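Local coordinates for hypothetical protein AGR_pAT_315 (Agrobacterium tumefaciens str. C58, PDB 1VQY), which is of unknown function but belongs to the NIPSNAP family, whose members share the dimeric alpha-beta barrel type of fold, at residues B[13-18]-B[107-112]; B[17-22]-B[62-67]. All blocks are in the same frame, centred on the assembly; numbering follows the deposited sequence.

Overall arrangement
Both contacts are antiparallel pairings made by strand 14-22, an inner strand of the four-stranded sheet, with its two different neighbours. Contact 1 joins the start of that strand to the end of strand 99-109, about 13 Å from the chain centre (centre to centre). Contact 2 joins its second part, from E17 on, to strand 62-69, at about 7 Å. The first is partly buried, has a single bridge and relies on aliphatic side chains; the second is buried, has five bridges and adds an aromatic and polar cluster to its ladder. They share E17 and R18, meet where M66 packs on L107 and V15, and both touch a second subunit.

Contact 1 of 2, residues B[13-18]-B[107-112]; sequences MIVEER and LLPTDF
V15 and L107 form the one bridge of this contact, an antiparallel hydrogen-bonded pair. L107 N gives a nearly straight bond to V15 O (2.8 Å, 173° at the hydrogen), and V15 N returns one to L107 O at 3.0 Å. The L107 side chain starts on the same face of the sheet as V15: its CB lies 3.6 Å from V15 O and 4.3 Å from V15 CB. CG, set beside the backbone N by chi1 -47°, still borders V15 O. Of the two methyls, CD1 does the touching, reaching the CB of E17 and, at 3.5 Å, E17 OE1; the polar partner of that oxygen is R105 in the same strand as L107. Beyond the bridge the pairing gives way to apolar contacts. I14 CG2 meets L108 CD2 at 3.6 Å, methyl against methyl. P109 has no N-H to extend the ladder; instead its CD sits 3.4 Å from M13 O, while its CG receives the CE of selenomethionine M13 at 3.6 Å, where that chain bends at chi3 (63°). On the other edge of strand 99-109, L107, L108 and P109 join an antiparallel ladder with a strand of the second subunit. Two backbone bonds and a run of aliphatic contacts thus tie strand 14-22 to the strand through which the sheet continues into the second subunit.

Contact 2 of 2, residues B[17-22]-B[62-67]; sequences ERIYRI and QVIHMW
The Y20 hydroxyl is gripped side-on by R18, whose NE and NH2 lie 2.8 and 2.9 Å from Y20 OH, both in bonds close to the guanidinium plane. The bend of R18 at chi3 (66°) turns NE and NH2 toward the hydroxyl, and NH1 pairs with E16. H65 fills the angle between these two side chains. One face of its imidazole takes R18 CB, a CH-pi contact 4.0 Å from the ring centroid, and its edge is directed at the face of Y20 in an offset edge-to-face pair, planes 81° apart. H65 ND1 accepts W67 NE1 in the imidazole plane at 3.0 Å, which fixes the rotation of the ring, and Y52 stacks on it. These side chains share the sheet face that helix 27-46 packs against through Y20, V63 and W67, in the ferredoxin-like alpha-beta fold of the dimeric alpha-beta barrel clan. Backbone bonds run both ways between R18 and H65 and between Y20 and V63. On the other face, E17 OE2 touches I64 CG2 and M66 CE lies beside E17 CD; OE1 salt-bridges R105, and I64 of the second subunit packs alongside. I19 CG2 rests 3.4 Å from Q62 NE2, while Q62 OE1 bonds to T55.

Contact 1 of 2, residues B[13-18]-B[107-112]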
loop_
_atom_site.group_PDB
_atom_site.type_symbol
_atom_site.label_atom_id
_atom_site.label_comp_id
_atom_site.label_asym_id
_atom_site.label_seq_id
_atom_site.Cartn_x
_atom_site.Cartn_y
_atom_site.Cartn_z
HETATM N N MSE B 13 -1.825 17.936 24.961
HETATM C CA MSE B 13 -1.865 16.492 24.929
HETATM C C MSE B 13 -1.708 15.962 23.505
HETATM O O MSE B 13 -2.313 16.468 22.558
HETATM C CB MSE B 13 -3.180 16.000 25.523
HETATM C CG MSE B 13 -3.169 14.521 25.900
HETATM SE SE MSE B 13 -4.987 13.714 25.914
HETATM C CE MSE B 13 -5.455 13.915 24.013
ATOM N N ILE B 14 -0.890 14.934 23.362
ATOM C CA ILE B 14 -0.761 14.252 22.093
ATOM C C ILE B 14 -1.256 12.840 22.274
ATOM O O ILE B 14 -1.338 12.348 23.400
ATOM C CB ILE B 14 0.677 14.343 21.530
ATOM C CG1 ILE B 14 1.700 13.661 22.442
ATOM C CG2 ILE B 14 1.065 15.821 21.364
ATOM C CD1 ILE B 14 1.903 12.203 22.159
ATOM N N VAL B 15 -1.637 12.215 21.167
ATOM C CA VAL B 15 -2.167 10.858 21.162
ATOM C C VAL B 15 -1.341 9.969 20.214
ATOM O O VAL B 15 -1.144 10.303 19.053
ATOM C CB VAL B 15 -3.656 10.866 20.727
ATOM C CG1 VAL B 15 -4.160 9.451 20.413
ATOM C CG2 VAL B 15 -4.516 11.521 21.804
ATOM N N GLU B 16 -0.863 8.836 20.714
ATOM C CA GLU B 16 -0.186 7.875 19.868
ATOM C C GLU B 16 -1.126 6.740 19.490
ATOM O O GLU B 16 -1.726 6.108 20.352
ATOM C CB GLU B 16 1.043 7.295 20.550
ATOM C CG GLU B 16 1.639 6.109 19.769
ATOM C CD GLU B 16 2.868 5.515 20.412
ATOM O OE1 GLU B 16 3.045 5.644 21.641
ATOM O OE2 GLU B 16 3.663 4.927 19.667
ATOM N N GLU B 17 -1.219 6.479 18.188
ATOM C CA GLU B 17 -1.955 5.329 17.652
ATOM C C GLU B 17 -0.975 4.248 17.209
ATOM O O GLU B 17 -0.147 4.500 16.366
ATOM C CB GLU B 17 -2.824 5.761 16.467
ATOM C CG GLU B 17 -3.786 4.692 15.966
ATOM C CD GLU B 17 -4.810 5.259 14.973
ATOM O OE1 GLU B 17 -4.549 6.348 14.422
ATOM O OE2 GLU B 17 -5.874 4.629 14.757
ATOM N N ARG B 18 -1.054 3.074 17.822
ATOM C CA ARG B 18 -0.307 1.897 17.393
ATOM C C ARG B 18 -1.239 0.863 16.760
ATOM O O ARG B 18 -2.334 0.629 17.230
ATOM C CB ARG B 18 0.443 1.306 18.574
ATOM C CG ARG B 18 1.337 2.348 19.237
ATOM C CD ARG B 18 1.946 1.850 20.509
ATOM N NE ARG B 18 2.882 0.761 20.261
ATOM C CZ ARG B 18 4.152 0.900 19.873
ATOM N NH1 ARG B 18 4.703 2.106 19.679
ATOM N NH2 ARG B 18 4.888 -0.192 19.693
ATOM N N LEU B 107 -0.916 11.766 16.709
ATOM C CA LEU B 107 -2.100 12.537 16.398
ATOM C C LEU B 107 -2.246 13.737 17.349
ATOM O O LEU B 107 -2.084 13.623 18.569
ATOM C CB LEU B 107 -3.319 11.634 16.514
ATOM C CG LEU B 107 -3.246 10.254 15.853
ATOM C CD1 LEU B 107 -4.519 9.463 16.086
ATOM C CD2 LEU B 107 -2.994 10.381 14.381
ATOM N N LEU B 108 -2.544 14.895 16.768
ATOM C CA LEU B 108 -2.825 16.102 17.520
ATOM C C LEU B 108 -4.326 16.351 17.504
ATOM O O LEU B 108 -4.888 16.587 16.446
ATOM C CB LEU B 108 -2.114 17.289 16.881
ATOM C CG LEU B 108 -0.601 17.149 16.670
ATOM C CD1 LEU B 108 -0.011 18.485 16.228
ATOM C CD2 LEU B 108 0.127 16.638 17.937
ATOM N N PRO B 109 -4.987 16.286 18.678
ATOM C CA PRO B 109 -6.416 16.631 18.724
ATOM C C PRO B 109 -6.718 18.051 18.261
ATOM O O PRO B 109 -5.995 18.972 18.626
ATOM C CB PRO B 109 -6.762 16.494 20.221
ATOM C CG PRO B 109 -5.744 15.556 20.768
ATOM C CD PRO B 109 -4.489 15.874 20.003
ATOM N N THR B 110 -7.779 18.230 17.478
ATOM C CA THR B 110 -8.241 19.586 17.155
ATOM C C THR B 110 -8.787 20.275 18.404
ATOM O O THR B 110 -9.050 19.638 19.403
ATOM C CB THR B 110 -9.309 19.592 16.063
ATOM O OG1 THR B 110 -10.477 18.894 16.517
ATOM C CG2 THR B 110 -8.779 18.921 14.812
ATOM N N ASP B 111 -8.952 21.587 18.341
ATOM C CA ASP B 111 -9.496 22.323 19.462
ATOM C C ASP B 111 -10.991 22.029 19.671
ATOM O O ASP B 111 -11.557 22.450 20.667
ATOM C CB ASP B 111 -9.199 23.844 19.337
ATOM C CG ASP B 111 -9.893 24.519 18.150
ATOM O OD1 ASP B 111 -10.512 23.841 17.328
ATOM O OD2 ASP B 111 -9.813 25.753 18.047
ATOM N N PHE B 112 -11.615 21.304 18.743
ATOM C CA PHE B 112 -13.008 20.876 18.890
ATOM C C PHE B 112 -13.158 19.380 19.156
ATOM O O PHE B 112 -14.283 18.875 19.161
ATOM C CB PHE B 112 -13.858 21.289 17.674
ATOM C CG PHE B 112 -13.327 20.798 16.363
ATOM C CD1 PHE B 112 -12.412 21.549 15.651
ATOM C CD2 PHE B 112 -13.750 19.599 15.837
ATOM C CE1 PHE B 112 -11.908 21.091 14.445
ATOM C CE2 PHE B 112 -13.261 19.145 14.636
ATOM C CZ PHE B 112 -12.335 19.883 13.938
#

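Contact 2 of 2, residues B[17-22]-B[62-67]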
loop_
_atom_site.group_PDB
_atom_site.type_symbol
_atom_site.label_atom_id
_atom_site.label_comp_id
_atom_site.label_asym_id
_atom_site.label_seq_id
_atom_site.Cartn_x
_atom_site.Cartn_y
_atom_site.Cartn_z
ATOM N N GLU B 17 -1.219 6.479 18.188
ATOM C CA GLU B 17 -1.955 5.329 17.652
ATOM C C GLU B 17 -0.975 4.248 17.209
ATOM O O GLU B 17 -0.147 4.500 16.366
ATOM C CB GLU B 17 -2.824 5.761 16.467
ATOM C CG GLU B 17 -3.786 4.692 15.966
ATOM C CD GLU B 17 -4.810 5.259 14.973
ATOM O OE1 GLU B 17 -4.549 6.348 14.422
ATOM O OE2 GLU B 17 -5.874 4.629 14.757
ATOM N N ARG B 18 -1.054 3.074 17.822
ATOM C CA ARG B 18 -0.307 1.897 17.393
ATOM C C ARG B 18 -1.239 0.863 16.760
ATOM O O ARG B 18 -2.334 0.629 17.230
ATOM C CB ARG B 18 0.443 1.306 18.574
ATOM C CG ARG B 18 1.337 2.348 19.237
ATOM C CD ARG B 18 1.946 1.850 20.509
ATOM N NE ARG B 18 2.882 0.761 20.261
ATOM C CZ ARG B 18 4.152 0.900 19.873
ATOM N NH1 ARG B 18 4.703 2.106 19.679
ATOM N NH2 ARG B 18 4.888 -0.192 19.693
ATOM N N ILE B 19 -0.795 0.277 15.654
ATOM C CA ILE B 19 -1.659 -0.492 14.754
ATOM C C ILE B 19 -0.867 -1.715 14.407
ATOM O O ILE B 19 0.140 -1.604 13.721
ATOM C CB ILE B 19 -2.016 0.312 13.459
ATOM C CG1 ILE B 19 -2.689 1.633 13.823
ATOM C CG2 ILE B 19 -2.959 -0.466 12.556
ATOM C CD1 ILE B 19 -2.656 2.663 12.710
ATOM N N TYR B 20 -1.275 -2.865 14.940
ATOM C CA TYR B 20 -0.540 -4.104 14.720
ATOM C C TYR B 20 -1.379 -5.042 13.883
ATOM O O TYR B 20 -2.580 -5.162 14.144
ATOM C CB TYR B 20 -0.234 -4.824 16.038
ATOM C CG TYR B 20 0.510 -4.040 17.091
ATOM C CD1 TYR B 20 1.296 -2.929 16.762
ATOM C CD2 TYR B 20 0.478 -4.450 18.410
ATOM C CE1 TYR B 20 1.993 -2.227 17.733
ATOM C CE2 TYR B 20 1.177 -3.769 19.383
ATOM C CZ TYR B 20 1.928 -2.650 19.034
ATOM O OH TYR B 20 2.607 -1.973 20.003
ATOM N N ARG B 21 -0.756 -5.692 12.892
ATOM C CA ARG B 21 -1.364 -6.838 12.219
ATOM C C ARG B 21 -0.868 -8.077 12.915
ATOM O O ARG B 21 0.335 -8.344 12.954
ATOM C CB ARG B 21 -1.031 -6.888 10.722
ATOM C CG ARG B 21 -1.387 -8.216 10.012
ATOM C CD ARG B 21 -1.629 -8.060 8.451
ATOM N NE ARG B 21 -0.535 -7.408 7.729
ATOM N N ILE B 22 -1.810 -8.836 13.476
ATOM C CA ILE B 22 -1.506 -10.075 14.203
ATOM C C ILE B 22 -1.473 -11.281 13.266
ATOM O O ILE B 22 -2.202 -11.354 12.290
ATOM C CB ILE B 22 -2.537 -10.312 15.331
ATOM C CG1 ILE B 22 -2.669 -9.049 16.195
ATOM C CG2 ILE B 22 -2.159 -11.526 16.182
ATOM C CD1 ILE B 22 -1.320 -8.443 16.624
ATOM N N GLN B 62 -6.284 -7.339 13.054
ATOM C CA GLN B 62 -5.733 -6.022 13.317
ATOM C C GLN B 62 -6.086 -5.596 14.741
ATOM O O GLN B 62 -7.258 -5.614 15.124
ATOM C CB GLN B 62 -6.308 -4.980 12.318
ATOM C CG GLN B 62 -5.775 -3.573 12.537
ATOM C CD GLN B 62 -6.287 -2.525 11.551
ATOM O OE1 GLN B 62 -7.469 -2.152 11.558
ATOM N NE2 GLN B 62 -5.366 -1.979 10.742
ATOM N N VAL B 63 -5.082 -5.187 15.509
ATOM C CA VAL B 63 -5.298 -4.529 16.805
ATOM C C VAL B 63 -4.960 -3.030 16.708
ATOM O O VAL B 63 -4.051 -2.650 16.004
ATOM C CB VAL B 63 -4.428 -5.197 17.892
ATOM C CG1 VAL B 63 -4.606 -4.515 19.210
ATOM C CG2 VAL B 63 -4.810 -6.642 18.040
ATOM N N ILE B 64 -5.670 -2.181 17.430
ATOM C CA ILE B 64 -5.375 -0.730 17.460
ATOM C C ILE B 64 -5.467 -0.242 18.893
ATOM O O ILE B 64 -6.495 -0.450 19.548
ATOM C CB ILE B 64 -6.396 0.070 16.618
ATOM C CG1 ILE B 64 -6.263 -0.276 15.132
ATOM C CG2 ILE B 64 -6.246 1.597 16.829
ATOM C CD1 ILE B 64 -7.408 0.265 14.274
ATOM N N HIS B 65 -4.418 0.406 19.391
ATOM C CA HIS B 65 -4.479 1.013 20.733
ATOM C C HIS B 65 -3.956 2.444 20.769
ATOM O O HIS B 65 -3.009 2.798 20.064
ATOM C CB HIS B 65 -3.811 0.153 21.816
ATOM C CG HIS B 65 -2.541 -0.522 21.395
ATOM N ND1 HIS B 65 -1.330 -0.263 21.992
ATOM C CD2 HIS B 65 -2.306 -1.496 20.483
ATOM C CE1 HIS B 65 -0.396 -1.024 21.454
ATOM N NE2 HIS B 65 -0.964 -1.778 20.529
HETATM N N MSE B 66 -4.619 3.265 21.583
HETATM C CA MSE B 66 -4.307 4.680 21.693
HETATM C C MSE B 66 -3.838 5.066 23.075
HETATM O O MSE B 66 -4.406 4.632 24.085
HETATM C CB MSE B 66 -5.513 5.522 21.315
HETATM C CG MSE B 66 -5.556 5.890 19.843
HETATM SE SE MSE B 66 -7.388 6.419 19.374
HETATM C CE MSE B 66 -7.052 7.081 17.649
ATOM N N TRP B 67 -2.812 5.914 23.099
ATOM C CA TRP B 67 -2.148 6.334 24.332
ATOM C C TRP B 67 -2.013 7.834 24.376
ATOM O O TRP B 67 -1.528 8.425 23.408
ATOM C CB TRP B 67 -0.764 5.717 24.411
ATOM C CG TRP B 67 -0.803 4.212 24.453
ATOM C CD1 TRP B 67 -0.761 3.373 23.391
ATOM C CD2 TRP B 67 -0.921 3.378 25.620
ATOM N NE1 TRP B 67 -0.827 2.068 23.814
ATOM C CE2 TRP B 67 -0.928 2.040 25.176
ATOM C CE3 TRP B 67 -1.021 3.635 26.992
ATOM C CZ2 TRP B 67 -1.002 0.953 26.058
ATOM C CZ3 TRP B 67 -1.120 2.566 27.867
ATOM C CH2 TRP B 67 -1.108 1.237 27.401
#